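Local coordinates for methionine gamma-lyase (Trichomonas vaginalis, PDB 1E5E), which belongs to the Cys/Met metabolism family of pyridoxal-phosphate-dependent enzymes, whose chains share the aminotransferase-like fold, at residues A[69-81]-A[185-197]. Numbering follows the deposited sequence.
With PPJ (N-(hydroxy{3-hydroxy-2-methyl-5-[(phosphonooxy)methyl]pyridin-4-yl}methyl)norvaline), chain C.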
loop_
_atom_site.group_PDB
_atom_site.type_symbol
_atom_site.label_atom_id
_atom_site.label_comp_id
_atom_site.label_asym_id
_atom_site.label_seq_id
_atom_site.Cartn_x
_atom_site.Cartn_y
_atom_site.Cartn_z
ATOM N N GLY A 69 16.892 -12.927 -1.225
ATOM C CA GLY A 69 17.358 -14.250 -0.771
ATOM C C GLY A 69 16.487 -15.326 -1.384
ATOM O O GLY A 69 16.948 -16.405 -1.810
ATOM N N LYS A 70 15.201 -15.017 -1.521
ATOM C CA LYS A 70 14.301 -15.996 -2.167
ATOM C C LYS A 70 14.699 -16.192 -3.623
ATOM O O LYS A 70 14.907 -17.352 -4.060
ATOM C CB LYS A 70 12.858 -15.585 -1.992
ATOM C CG LYS A 70 12.241 -15.872 -0.622
ATOM C CD LYS A 70 10.863 -15.269 -0.469
ATOM C CE LYS A 70 10.119 -15.809 0.770
ATOM N NZ LYS A 70 10.928 -15.565 2.004
ATOM N N ILE A 71 15.019 -15.138 -4.366
ATOM C CA ILE A 71 15.381 -15.228 -5.783
ATOM C C ILE A 71 16.780 -15.824 -5.960
ATOM O O ILE A 71 16.964 -16.652 -6.857
ATOM C CB ILE A 71 15.358 -13.848 -6.484
ATOM C CG1 ILE A 71 13.963 -13.190 -6.450
ATOM C CG2 ILE A 71 15.892 -13.896 -7.902
ATOM C CD1 ILE A 71 12.926 -13.982 -7.216
ATOM N N ALA A 72 17.743 -15.436 -5.115
ATOM C CA ALA A 72 19.086 -16.017 -5.189
ATOM C C ALA A 72 18.990 -17.531 -4.972
ATOM O O ALA A 72 19.687 -18.284 -5.644
ATOM C CB ALA A 72 20.011 -15.560 -4.063
ATOM N N PHE A 73 18.117 -17.976 -4.044
ATOM C CA PHE A 73 17.944 -19.422 -3.862
ATOM C C PHE A 73 17.381 -20.049 -5.140
ATOM O O PHE A 73 17.916 -21.081 -5.600
ATOM C CB PHE A 73 17.064 -19.733 -2.647
ATOM C CG PHE A 73 16.932 -21.204 -2.391
ATOM C CD1 PHE A 73 16.020 -21.965 -3.084
ATOM C CD2 PHE A 73 17.756 -21.799 -1.458
ATOM C CE1 PHE A 73 15.973 -23.345 -2.895
ATOM C CE2 PHE A 73 17.670 -23.163 -1.211
ATOM C CZ PHE A 73 16.778 -23.934 -1.951
ATOM N N LEU A 74 16.311 -19.455 -5.697
ATOM C CA LEU A 74 15.700 -20.009 -6.897
ATOM C C LEU A 74 16.625 -20.033 -8.115
ATOM O O LEU A 74 16.492 -20.954 -8.926
ATOM C CB LEU A 74 14.396 -19.264 -7.250
ATOM C CG LEU A 74 13.280 -19.502 -6.182
ATOM C CD1 LEU A 74 12.112 -18.533 -6.413
ATOM C CD2 LEU A 74 12.771 -20.943 -6.260
ATOM N N GLU A 75 17.570 -19.100 -8.250
ATOM C CA GLU A 75 18.502 -19.075 -9.351
ATOM C C GLU A 75 19.816 -19.804 -9.080
ATOM O O GLU A 75 20.745 -19.847 -9.883
ATOM C CB GLU A 75 18.784 -17.614 -9.752
ATOM C CG GLU A 75 17.577 -17.019 -10.510
ATOM C CD GLU A 75 17.502 -17.507 -11.966
ATOM O OE1 GLU A 75 18.157 -18.525 -12.291
ATOM O OE2 GLU A 75 16.767 -16.941 -12.797
ATOM N N LYS A 76 19.994 -20.295 -7.877
ATOM C CA LYS A 76 21.166 -20.935 -7.341
ATOM C C LYS A 76 22.373 -20.015 -7.406
ATOM O O LYS A 76 23.464 -20.454 -7.792
ATOM C CB LYS A 76 21.409 -22.275 -8.061
ATOM C CG LYS A 76 20.285 -23.298 -7.903
ATOM C CD LYS A 76 20.627 -24.547 -8.747
ATOM C CE LYS A 76 19.808 -25.730 -8.249
ATOM N NZ LYS A 76 19.638 -26.799 -9.296
ATOM N N THR A 77 22.214 -18.746 -7.053
ATOM C CA THR A 77 23.325 -17.801 -7.096
ATOM C C THR A 77 23.712 -17.452 -5.664
ATOM O O THR A 77 22.839 -17.635 -4.802
ATOM C CB THR A 77 22.974 -16.532 -7.872
ATOM O OG1 THR A 77 21.829 -15.926 -7.275
ATOM C CG2 THR A 77 22.714 -16.860 -9.351
ATOM N N GLU A 78 24.899 -16.939 -5.391
ATOM C CA GLU A 78 25.171 -16.593 -3.988
ATOM C C GLU A 78 24.295 -15.418 -3.524
ATOM O O GLU A 78 24.040 -15.278 -2.330
ATOM C CB GLU A 78 26.637 -16.119 -3.843
ATOM C CG GLU A 78 27.566 -17.296 -4.204
ATOM C CD GLU A 78 29.042 -16.941 -4.129
ATOM O OE1 GLU A 78 29.460 -15.773 -4.124
ATOM O OE2 GLU A 78 29.839 -17.908 -4.094
ATOM N N ALA A 79 23.976 -14.477 -4.405
ATOM C CA ALA A 79 23.347 -13.243 -3.967
ATOM C C ALA A 79 22.376 -12.771 -5.044
ATOM O O ALA A 79 22.397 -13.276 -6.173
ATOM C CB ALA A 79 24.416 -12.189 -3.669
ATOM N N CYS A 80 21.632 -11.751 -4.686
ATOM C CA CYS A 80 20.684 -11.105 -5.585
ATOM C C CYS A 80 20.495 -9.675 -5.099
ATOM O O CYS A 80 20.447 -9.340 -3.913
ATOM C CB CYS A 80 19.352 -11.904 -5.584
ATOM S SG CYS A 80 18.012 -11.003 -6.410
ATOM N N VAL A 81 20.397 -8.740 -6.011
ATOM C CA VAL A 81 20.168 -7.317 -5.808
ATOM C C VAL A 81 18.869 -6.960 -6.549
ATOM O O VAL A 81 18.768 -7.295 -7.729
ATOM C CB VAL A 81 21.332 -6.505 -6.379
ATOM C CG1 VAL A 81 21.083 -4.997 -6.311
ATOM C CG2 VAL A 81 22.641 -6.847 -5.668
ATOM N N ASN A 185 17.220 -13.628 -18.118
ATOM C CA ASN A 185 16.386 -14.801 -17.914
ATOM C C ASN A 185 14.933 -14.488 -17.654
ATOM O O ASN A 185 14.206 -15.350 -17.151
ATOM C CB ASN A 185 16.973 -15.625 -16.740
ATOM C CG ASN A 185 16.503 -17.069 -16.692
ATOM O OD1 ASN A 185 16.289 -17.670 -17.760
ATOM N ND2 ASN A 185 16.277 -17.653 -15.505
ATOM N N THR A 186 14.496 -13.294 -18.036
ATOM C CA THR A 186 13.135 -12.833 -17.838
ATOM C C THR A 186 12.079 -13.738 -18.460
ATOM O O THR A 186 11.137 -14.090 -17.789
ATOM C CB THR A 186 12.962 -11.445 -18.501
ATOM O OG1 THR A 186 13.858 -10.497 -17.917
ATOM C CG2 THR A 186 11.536 -10.935 -18.336
ATOM N N PHE A 187 12.227 -14.075 -19.732
ATOM C CA PHE A 187 11.254 -14.921 -20.438
ATOM C C PHE A 187 11.154 -16.282 -19.817
ATOM O O PHE A 187 10.041 -16.812 -19.827
ATOM C CB PHE A 187 11.574 -15.071 -21.929
ATOM C CG PHE A 187 11.075 -13.922 -22.760
ATOM C CD1 PHE A 187 10.831 -12.674 -22.200
ATOM C CD2 PHE A 187 10.924 -14.074 -24.126
ATOM C CE1 PHE A 187 10.365 -11.622 -22.965
ATOM C CE2 PHE A 187 10.444 -13.033 -24.908
ATOM C CZ PHE A 187 10.155 -11.810 -24.331
ATOM N N CYS A 188 12.214 -16.811 -19.205
ATOM C CA CYS A 188 12.049 -18.125 -18.593
ATOM C C CYS A 188 11.581 -18.118 -17.147
ATOM O O CYS A 188 10.743 -18.960 -16.746
ATOM C CB CYS A 188 13.396 -18.837 -18.620
ATOM S SG CYS A 188 14.002 -19.398 -20.221
ATOM N N SER A 189 12.178 -17.269 -16.330
ATOM C CA SER A 189 11.965 -17.172 -14.887
ATOM C C SER A 189 12.846 -18.277 -14.305
ATOM O O SER A 189 13.140 -19.231 -15.010
ATOM C CB SER A 189 10.517 -17.295 -14.386
ATOM O OG SER A 189 10.211 -18.666 -14.121
ATOM N N PRO A 190 13.127 -18.250 -13.006
ATOM C CA PRO A 190 13.930 -19.233 -12.334
ATOM C C PRO A 190 13.223 -20.577 -12.285
ATOM O O PRO A 190 13.875 -21.587 -11.984
ATOM C CB PRO A 190 14.144 -18.708 -10.897
ATOM C CG PRO A 190 13.801 -17.255 -10.947
ATOM C CD PRO A 190 12.835 -17.087 -12.112
ATOM N N MET A 191 11.935 -20.643 -12.644
ATOM C CA MET A 191 11.255 -21.919 -12.611
ATOM C C MET A 191 11.613 -22.703 -13.866
ATOM O O MET A 191 11.394 -23.898 -13.830
ATOM C CB MET A 191 9.742 -21.791 -12.650
ATOM C CG MET A 191 9.023 -21.345 -11.417
ATOM S SD MET A 191 9.481 -22.302 -9.945
ATOM C CE MET A 191 10.616 -21.103 -9.277
ATOM N N ILE A 192 12.058 -22.041 -14.921
ATOM C CA ILE A 192 12.220 -22.778 -16.178
ATOM C C ILE A 192 13.715 -22.995 -16.410
ATOM O O ILE A 192 14.134 -24.049 -16.853
ATOM C CB ILE A 192 11.532 -22.028 -17.332
ATOM C CG1 ILE A 192 9.998 -22.230 -17.239
ATOM C CG2 ILE A 192 12.065 -22.469 -18.688
ATOM C CD1 ILE A 192 9.185 -21.539 -18.308
ATOM N N THR A 193 14.488 -21.967 -16.134
ATOM C CA THR A 193 15.925 -22.041 -16.335
ATOM C C THR A 193 16.737 -21.409 -15.227
ATOM O O THR A 193 16.410 -20.326 -14.751
ATOM C CB THR A 193 16.297 -21.290 -17.648
ATOM O OG1 THR A 193 15.708 -21.973 -18.784
ATOM C CG2 THR A 193 17.802 -21.361 -17.883
ATOM N N ASN A 194 17.848 -22.015 -14.892
ATOM C CA ASN A 194 18.855 -21.430 -13.997
ATOM C C ASN A 194 20.111 -21.310 -14.857
ATOM O O ASN A 194 20.943 -22.226 -14.965
ATOM C CB ASN A 194 19.133 -22.329 -12.792
ATOM C CG ASN A 194 17.964 -22.387 -11.828
ATOM O OD1 ASN A 194 17.806 -23.346 -11.056
ATOM N ND2 ASN A 194 17.071 -21.391 -11.811
ATOM N N PRO A 195 20.319 -20.190 -15.540
ATOM C CA PRO A 195 21.424 -20.041 -16.458
ATOM C C PRO A 195 22.791 -20.308 -15.864
ATOM O O PRO A 195 23.640 -20.803 -16.646
ATOM C CB PRO A 195 21.289 -18.639 -17.040
ATOM C CG PRO A 195 19.836 -18.279 -16.774
ATOM C CD PRO A 195 19.413 -19.006 -15.544
ATOM N N VAL A 196 23.054 -20.146 -14.577
ATOM C CA VAL A 196 24.340 -20.448 -13.981
ATOM C C VAL A 196 24.688 -21.929 -14.148
ATOM O O VAL A 196 25.875 -22.223 -14.133
ATOM C CB VAL A 196 24.485 -20.106 -12.484
ATOM C CG1 VAL A 196 24.218 -18.607 -12.270
ATOM C CG2 VAL A 196 23.535 -20.952 -11.628
ATOM N N ASP A 197 23.718 -22.835 -14.317
ATOM C CA ASP A 197 23.953 -24.229 -14.549
ATOM C C ASP A 197 24.832 -24.429 -15.802
ATOM O O ASP A 197 25.439 -25.484 -15.982
ATOM C CB ASP A 197 22.675 -25.033 -14.807
ATOM C CG ASP A 197 21.791 -25.219 -13.584
ATOM O OD1 ASP A 197 22.285 -25.030 -12.457
ATOM O OD2 ASP A 197 20.598 -25.532 -13.774
HETATM N N1 PPJ C . 14.507 -7.466 -20.125
HETATM C C2 PPJ C . 13.545 -8.059 -20.862
HETATM C C6 PPJ C . 14.376 -6.173 -19.715
HETATM C C2A PPJ C . 13.729 -9.183 -21.685
HETATM C C3 PPJ C . 12.348 -7.329 -21.013
HETATM O O3 PPJ C . 11.488 -7.858 -21.842
HETATM C C4 PPJ C . 12.129 -6.085 -20.415
HETATM C C4A PPJ C . 10.880 -5.433 -20.645
HETATM C C5 PPJ C . 13.188 -5.428 -19.788
HETATM N N PPJ C . 10.109 -5.657 -21.725
HETATM C C5A PPJ C . 13.052 -4.242 -18.997
HETATM O OP4 PPJ C . 12.469 -4.539 -17.883
HETATM P P PPJ C . 11.643 -3.322 -17.272
HETATM O OP1 PPJ C . 11.106 -3.864 -15.872
HETATM O OP2 PPJ C . 10.482 -2.954 -18.245
HETATM O OP3 PPJ C . 12.562 -2.044 -17.036
HETATM C CA PPJ C . 8.872 -5.118 -21.923
HETATM C CB PPJ C . 8.594 -3.696 -21.675
HETATM C C PPJ C . 8.244 -5.569 -23.124
HETATM C CG PPJ C . 9.174 -2.612 -22.509
HETATM C CD PPJ C . 8.158 -2.146 -23.441
HETATM O O PPJ C . 8.919 -6.344 -23.893
HETATM O OXT PPJ C . 6.943 -5.626 -23.229
HETATM O O HOH W 1 14.008 -22.915 -9.491
HETATM O O HOH W 2 20.907 -19.237 -12.572
HETATM O O HOH W 3 18.862 -25.903 -11.738
#
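A buried contact of polar bonds with apolar packing beside them joins the C-terminal end of helix 62-75, around Glu75, to segment 185-197, part of the connection between strands 180-184 and 202-206 in the large domain of an aminotransferase-like PLP fold. The Glu75 chain, bent at chi2 (-77°), brings the carboxylate between two asparagine amides. Asn185 ND2 donates a hydrogen bond to the syn lone pair of Glu75 OE2 (2.8 Å), with OE2 in the amide plane of Asn185; His205 is a second partner of OE2. Asn194 ND2 donates to Glu75 OE1 at 3.1 Å from above the carboxylate plane and also makes a weak bond to Leu74 O. Asn185 ND2 further bonds Thr193 O, so one amide ties the loop to itself and to the helix. Pro190 CB lies 3.7 Å from Leu74 CB, and the ring also rests against Glu75 CG, while Met191 CE meets Leu74 CD2. At the Schellman motif at Lys76, Val196 CG2 sits 3.5 Å from Glu75 O and Val196 CG1 touches Thr77 CG2. Thr186, its OG1 hydrogen-bonded to Asp184 and Ser206 N, lines the PPJ pocket. On the exposed side, a water bridges Asn194 OD1, Asp197 OD2 and Lys76 NZ, 2.7 Å from NZ.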